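Local coordinates for cutm, flavoprotein of carbon monoxide dehydrogenase (Hydrogenophaga pseudoflava, PDB 1FFV), which serves as the FAD-binding subunit of carbon monoxide dehydrogenase, probably passing electrons from CO oxidation through its flavin to an outside acceptor, at residues K185-G197 and L260-G272. Residues are numbered along the deposited sequence; the frame is centred on the assembly and turned at random.
Sequences KLKRKTGDWATAG and LRGDADYKTAMAG. With FAD (flavin-adenine dinucleotide), chain J.
R261 reaches from the turn ahead of helix 264-285 into the loop between strands 180-186 and 196-205. Its CB and CG run alongside T195 in the reverse direction, CG lying 3.5 Å from T195 OG1 and over one face of the R188 guanidinium. CD rests 3.6 Å from A194 O. A bend at chi3 (-74°) then turns the guanidinium: NE and CZ pass R188 NH1, the two guanidinium planes 56° apart, and NH1 reaches D192 OD1 at 2.8 Å, a salt bridge whose hydrogen bond is weak because the N-H points well off line; NH1 also makes a weak bond to W193 O. D192 bridges the two arginines, OD1 taking R261 and the syn side of OD2 taking R188 NH1 at 2.8 Å, which probably offsets the closeness of their like charges, NH1 to NH1 3.2 Å. R188 NH2 pairs with an acidic side chain of another protein's chain. The loop joins antiparallel strands of the C-terminal domain and carries part of the FAD site. On it, W193 lays its indole over the isoalloxazine, CZ2 3.3 Å from FAD C9A, a flat aromatic suited to a flat flavin; an alanine here would probably leave the isoalloxazine less firmly held on that side. K185, fully extended, donates from NZ to FAD O4. T195, small and two-faced, sends OG1 to a water shared with R261 O, and its CG2 packs 3.9 Å from Y266 CE2. Farther along the helix, L186 and A196 suit its apolar flank: L186 CD1 presses on M270 CG at a tight 3.4 Å, and the compact A196 CB meets M270 CB.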
# COMPACT_ATOMS: atom_id res chain seq x y z
N LYS C 185 25.62 1.90 -47.23
CA LYS C 185 24.68 2.78 -46.54
C LYS C 185 25.32 3.62 -45.43
O LYS C 185 25.81 3.09 -44.43
CB LYS C 185 23.51 1.95 -46.00
CG LYS C 185 22.52 2.69 -45.11
CD LYS C 185 21.47 1.71 -44.59
CE LYS C 185 20.43 2.39 -43.71
NZ LYS C 185 19.36 1.44 -43.30
N LEU C 186 25.32 4.94 -45.62
CA LEU C 186 25.86 5.89 -44.65
C LEU C 186 24.72 6.19 -43.69
O LEU C 186 23.67 6.68 -44.10
CB LEU C 186 26.28 7.17 -45.37
CG LEU C 186 27.38 8.08 -44.80
CD1 LEU C 186 27.08 9.49 -45.24
CD2 LEU C 186 27.45 8.02 -43.29
N LYS C 187 24.92 5.94 -42.40
CA LYS C 187 23.87 6.14 -41.40
C LYS C 187 24.45 6.65 -40.07
O LYS C 187 25.56 6.25 -39.70
CB LYS C 187 23.18 4.79 -41.15
CG LYS C 187 24.21 3.76 -40.69
CD LYS C 187 23.73 2.35 -40.60
CE LYS C 187 24.90 1.49 -40.15
NZ LYS C 187 24.68 0.06 -40.43
N ARG C 188 23.70 7.49 -39.35
CA ARG C 188 24.14 8.03 -38.05
C ARG C 188 24.35 6.95 -37.01
O ARG C 188 25.24 7.05 -36.16
CB ARG C 188 23.13 9.02 -37.47
CG ARG C 188 23.01 10.34 -38.18
CD ARG C 188 21.59 10.49 -38.65
NE ARG C 188 20.92 11.63 -38.06
CZ ARG C 188 19.62 11.68 -37.81
NH1 ARG C 188 18.82 10.66 -38.09
NH2 ARG C 188 19.10 12.80 -37.33
N LYS C 189 23.49 5.94 -37.05
CA LYS C 189 23.55 4.83 -36.11
C LYS C 189 22.86 3.62 -36.70
O LYS C 189 22.17 3.73 -37.72
CB LYS C 189 22.85 5.19 -34.81
CG LYS C 189 21.49 5.81 -35.02
CD LYS C 189 20.77 6.03 -33.72
CE LYS C 189 20.21 4.73 -33.18
NZ LYS C 189 19.40 5.03 -31.98
N THR C 190 23.06 2.48 -36.06
CA THR C 190 22.44 1.24 -36.48
C THR C 190 20.93 1.40 -36.30
O THR C 190 20.48 1.96 -35.30
CB THR C 190 22.97 0.04 -35.65
OG1 THR C 190 22.46 -1.19 -36.18
CG2 THR C 190 22.56 0.15 -34.20
N GLY C 191 20.16 0.99 -37.31
CA GLY C 191 18.71 1.08 -37.24
C GLY C 191 18.10 2.41 -37.66
O GLY C 191 16.92 2.68 -37.37
N ASP C 192 18.90 3.26 -38.31
CA ASP C 192 18.43 4.56 -38.76
C ASP C 192 18.38 4.54 -40.28
O ASP C 192 18.98 3.68 -40.92
CB ASP C 192 19.39 5.66 -38.28
CG ASP C 192 18.87 7.08 -38.54
OD1 ASP C 192 17.65 7.27 -38.76
OD2 ASP C 192 19.68 8.02 -38.49
N TRP C 193 17.64 5.49 -40.86
CA TRP C 193 17.55 5.58 -42.30
C TRP C 193 18.85 6.17 -42.84
O TRP C 193 19.54 6.92 -42.15
CB TRP C 193 16.35 6.43 -42.71
CG TRP C 193 15.05 5.70 -42.53
CD1 TRP C 193 14.37 4.97 -43.47
CD2 TRP C 193 14.26 5.63 -41.33
NE1 TRP C 193 13.21 4.46 -42.94
CE2 TRP C 193 13.12 4.85 -41.63
CE3 TRP C 193 14.41 6.14 -40.04
CZ2 TRP C 193 12.12 4.58 -40.68
CZ3 TRP C 193 13.43 5.87 -39.10
CH2 TRP C 193 12.29 5.10 -39.43
N ALA C 194 19.20 5.78 -44.05
CA ALA C 194 20.43 6.25 -44.66
C ALA C 194 20.47 7.76 -44.90
O ALA C 194 19.43 8.38 -45.16
CB ALA C 194 20.66 5.54 -45.98
N THR C 195 21.65 8.33 -44.73
CA THR C 195 21.86 9.74 -45.03
C THR C 195 22.02 9.74 -46.56
O THR C 195 21.63 10.67 -47.25
CB THR C 195 23.17 10.27 -44.38
OG1 THR C 195 23.05 10.23 -42.96
CG2 THR C 195 23.44 11.70 -44.83
N ALA C 196 22.59 8.65 -47.06
CA ALA C 196 22.81 8.41 -48.47
C ALA C 196 23.17 6.94 -48.62
O ALA C 196 23.80 6.36 -47.74
CB ALA C 196 23.93 9.29 -48.99
N GLY C 197 22.73 6.32 -49.71
CA GLY C 197 23.05 4.92 -49.93
C GLY C 197 23.11 4.61 -51.41
O GLY C 197 22.54 5.34 -52.23
N LEU C 260 17.86 16.97 -40.67
CA LEU C 260 18.86 16.75 -39.63
C LEU C 260 19.98 15.79 -40.00
O LEU C 260 20.97 15.69 -39.27
CB LEU C 260 18.19 16.37 -38.31
CG LEU C 260 17.31 17.50 -37.76
CD1 LEU C 260 16.61 17.08 -36.49
CD2 LEU C 260 18.15 18.76 -37.52
N ARG C 261 19.84 15.09 -41.12
CA ARG C 261 20.87 14.16 -41.60
C ARG C 261 21.90 14.92 -42.45
O ARG C 261 22.95 14.37 -42.80
CB ARG C 261 20.24 13.03 -42.42
CG ARG C 261 20.20 11.70 -41.68
CD ARG C 261 19.30 10.68 -42.35
NE ARG C 261 17.89 11.01 -42.14
CZ ARG C 261 17.07 10.33 -41.35
NH1 ARG C 261 17.50 9.26 -40.69
NH2 ARG C 261 15.83 10.77 -41.16
N GLY C 262 21.59 16.17 -42.76
CA GLY C 262 22.51 17.00 -43.53
C GLY C 262 21.86 17.83 -44.62
O GLY C 262 20.68 17.67 -44.91
N ASP C 263 22.64 18.73 -45.21
CA ASP C 263 22.14 19.55 -46.30
C ASP C 263 22.35 18.85 -47.65
O ASP C 263 22.88 17.73 -47.70
CB ASP C 263 22.78 20.95 -46.29
CG ASP C 263 24.31 20.93 -46.39
OD1 ASP C 263 24.92 19.86 -46.60
OD2 ASP C 263 24.91 22.01 -46.26
N ALA C 264 21.92 19.49 -48.73
CA ALA C 264 22.05 18.93 -50.08
C ALA C 264 23.53 18.71 -50.41
O ALA C 264 23.90 17.73 -51.05
CB ALA C 264 21.41 19.85 -51.11
N ASP C 265 24.35 19.64 -49.94
CA ASP C 265 25.79 19.61 -50.15
C ASP C 265 26.41 18.30 -49.63
O ASP C 265 27.10 17.60 -50.38
CB ASP C 265 26.42 20.84 -49.47
CG ASP C 265 27.92 20.92 -49.66
OD1 ASP C 265 28.42 20.58 -50.76
OD2 ASP C 265 28.61 21.36 -48.70
N TYR C 266 26.12 17.96 -48.38
CA TYR C 266 26.64 16.74 -47.76
C TYR C 266 26.04 15.45 -48.34
O TYR C 266 26.78 14.50 -48.64
CB TYR C 266 26.42 16.77 -46.24
CG TYR C 266 26.99 15.57 -45.50
CD1 TYR C 266 28.34 15.25 -45.58
CD2 TYR C 266 26.18 14.78 -44.69
CE1 TYR C 266 28.88 14.18 -44.87
CE2 TYR C 266 26.70 13.70 -43.98
CZ TYR C 266 28.06 13.41 -44.07
OH TYR C 266 28.61 12.37 -43.36
N LYS C 267 24.72 15.42 -48.50
CA LYS C 267 24.07 14.21 -49.03
C LYS C 267 24.53 13.88 -50.44
O LYS C 267 24.79 12.72 -50.75
CB LYS C 267 22.55 14.32 -48.96
CG LYS C 267 22.02 14.40 -47.54
CD LYS C 267 20.51 14.38 -47.50
CE LYS C 267 19.98 14.59 -46.09
NZ LYS C 267 18.52 14.37 -46.01
N THR C 268 24.70 14.91 -51.27
CA THR C 268 25.15 14.72 -52.64
C THR C 268 26.57 14.16 -52.63
O THR C 268 26.85 13.16 -53.30
CB THR C 268 25.14 16.03 -53.43
OG1 THR C 268 23.78 16.44 -53.64
CG2 THR C 268 25.81 15.86 -54.78
N ALA C 269 27.44 14.78 -51.85
CA ALA C 269 28.83 14.34 -51.74
C ALA C 269 28.90 12.91 -51.23
O ALA C 269 29.69 12.11 -51.72
CB ALA C 269 29.62 15.27 -50.82
N MET C 270 28.05 12.59 -50.27
CA MET C 270 28.03 11.24 -49.72
C MET C 270 27.48 10.22 -50.71
O MET C 270 27.93 9.07 -50.73
CB MET C 270 27.28 11.21 -48.39
CG MET C 270 28.01 11.99 -47.29
SD MET C 270 29.71 11.41 -47.03
CE MET C 270 30.65 12.67 -47.91
N ALA C 271 26.54 10.65 -51.55
CA ALA C 271 25.97 9.77 -52.57
C ALA C 271 27.09 9.32 -53.51
O ALA C 271 27.22 8.13 -53.80
CB ALA C 271 24.89 10.50 -53.34
N GLY C 272 27.92 10.27 -53.94
CA GLY C 272 29.03 9.95 -54.83
C GLY C 272 30.04 9.06 -54.14
O GLY C 272 30.63 8.17 -54.76
PA FAD J . 3.25 -1.03 -43.18
O1A FAD J . 1.89 -1.61 -43.20
O2A FAD J . 3.67 -0.37 -42.08
O5B FAD J . 3.21 -0.07 -44.33
C5B FAD J . 2.85 -0.51 -45.62
C4B FAD J . 2.46 0.71 -46.44
O4B FAD J . 2.36 0.18 -47.80
C3B FAD J . 1.06 1.24 -46.24
O3B FAD J . 0.76 2.42 -46.89
C2B FAD J . 0.28 0.01 -46.64
O2B FAD J . -1.06 0.31 -46.80
C1B FAD J . 0.97 -0.37 -47.92
N9A FAD J . 1.21 -1.78 -48.14
C8A FAD J . 1.84 -2.66 -47.30
N7A FAD J . 1.91 -3.90 -47.80
C5A FAD J . 1.29 -3.81 -49.02
C6A FAD J . 1.05 -4.80 -50.05
N6A FAD J . 1.41 -6.05 -49.97
N1A FAD J . 0.39 -4.32 -51.15
C2A FAD J . 0.01 -3.03 -51.27
N3A FAD J . 0.19 -2.06 -50.38
C4A FAD J . 0.84 -2.49 -49.27
N1 FAD J . 13.10 0.77 -43.45
C2 FAD J . 14.18 0.78 -44.20
O2 FAD J . 14.14 0.52 -45.36
N3 FAD J . 15.47 1.10 -43.69
C4 FAD J . 15.65 1.42 -42.37
O4 FAD J . 16.76 1.69 -41.97
C4X FAD J . 14.46 1.42 -41.53
N5 FAD J . 14.58 1.72 -40.23
C5X FAD J . 13.45 1.71 -39.49
C6 FAD J . 13.58 2.03 -38.14
C7 FAD J . 12.51 2.04 -37.30
C7M FAD J . 12.70 2.40 -35.84
C8 FAD J . 11.20 1.71 -37.79
C8M FAD J . 10.00 1.72 -36.89
C9 FAD J . 11.05 1.38 -39.15
C9A FAD J . 12.15 1.38 -39.99
N10 FAD J . 12.06 1.05 -41.37
C10 FAD J . 13.18 1.07 -42.13
C1' FAD J . 10.73 0.67 -41.94
C2' FAD J . 10.24 -0.83 -42.18
O2' FAD J . 11.50 -1.02 -42.78
C3' FAD J . 9.01 -0.15 -42.75
O3' FAD J . 8.73 -1.12 -41.71
C4' FAD J . 7.95 -0.95 -43.47
O4' FAD J . 8.42 0.21 -44.23
C5' FAD J . 6.61 -0.42 -44.00
O5' FAD J . 6.62 -2.03 -44.15
P FAD J . 5.55 -2.76 -43.34
O1P FAD J . 5.69 -4.23 -43.78
O2P FAD J . 5.67 -2.59 -41.97
O3P FAD J . 4.25 -2.17 -43.69
O HOH W 1 24.34 12.19 -41.63
O HOH W 2 19.11 11.58 -46.54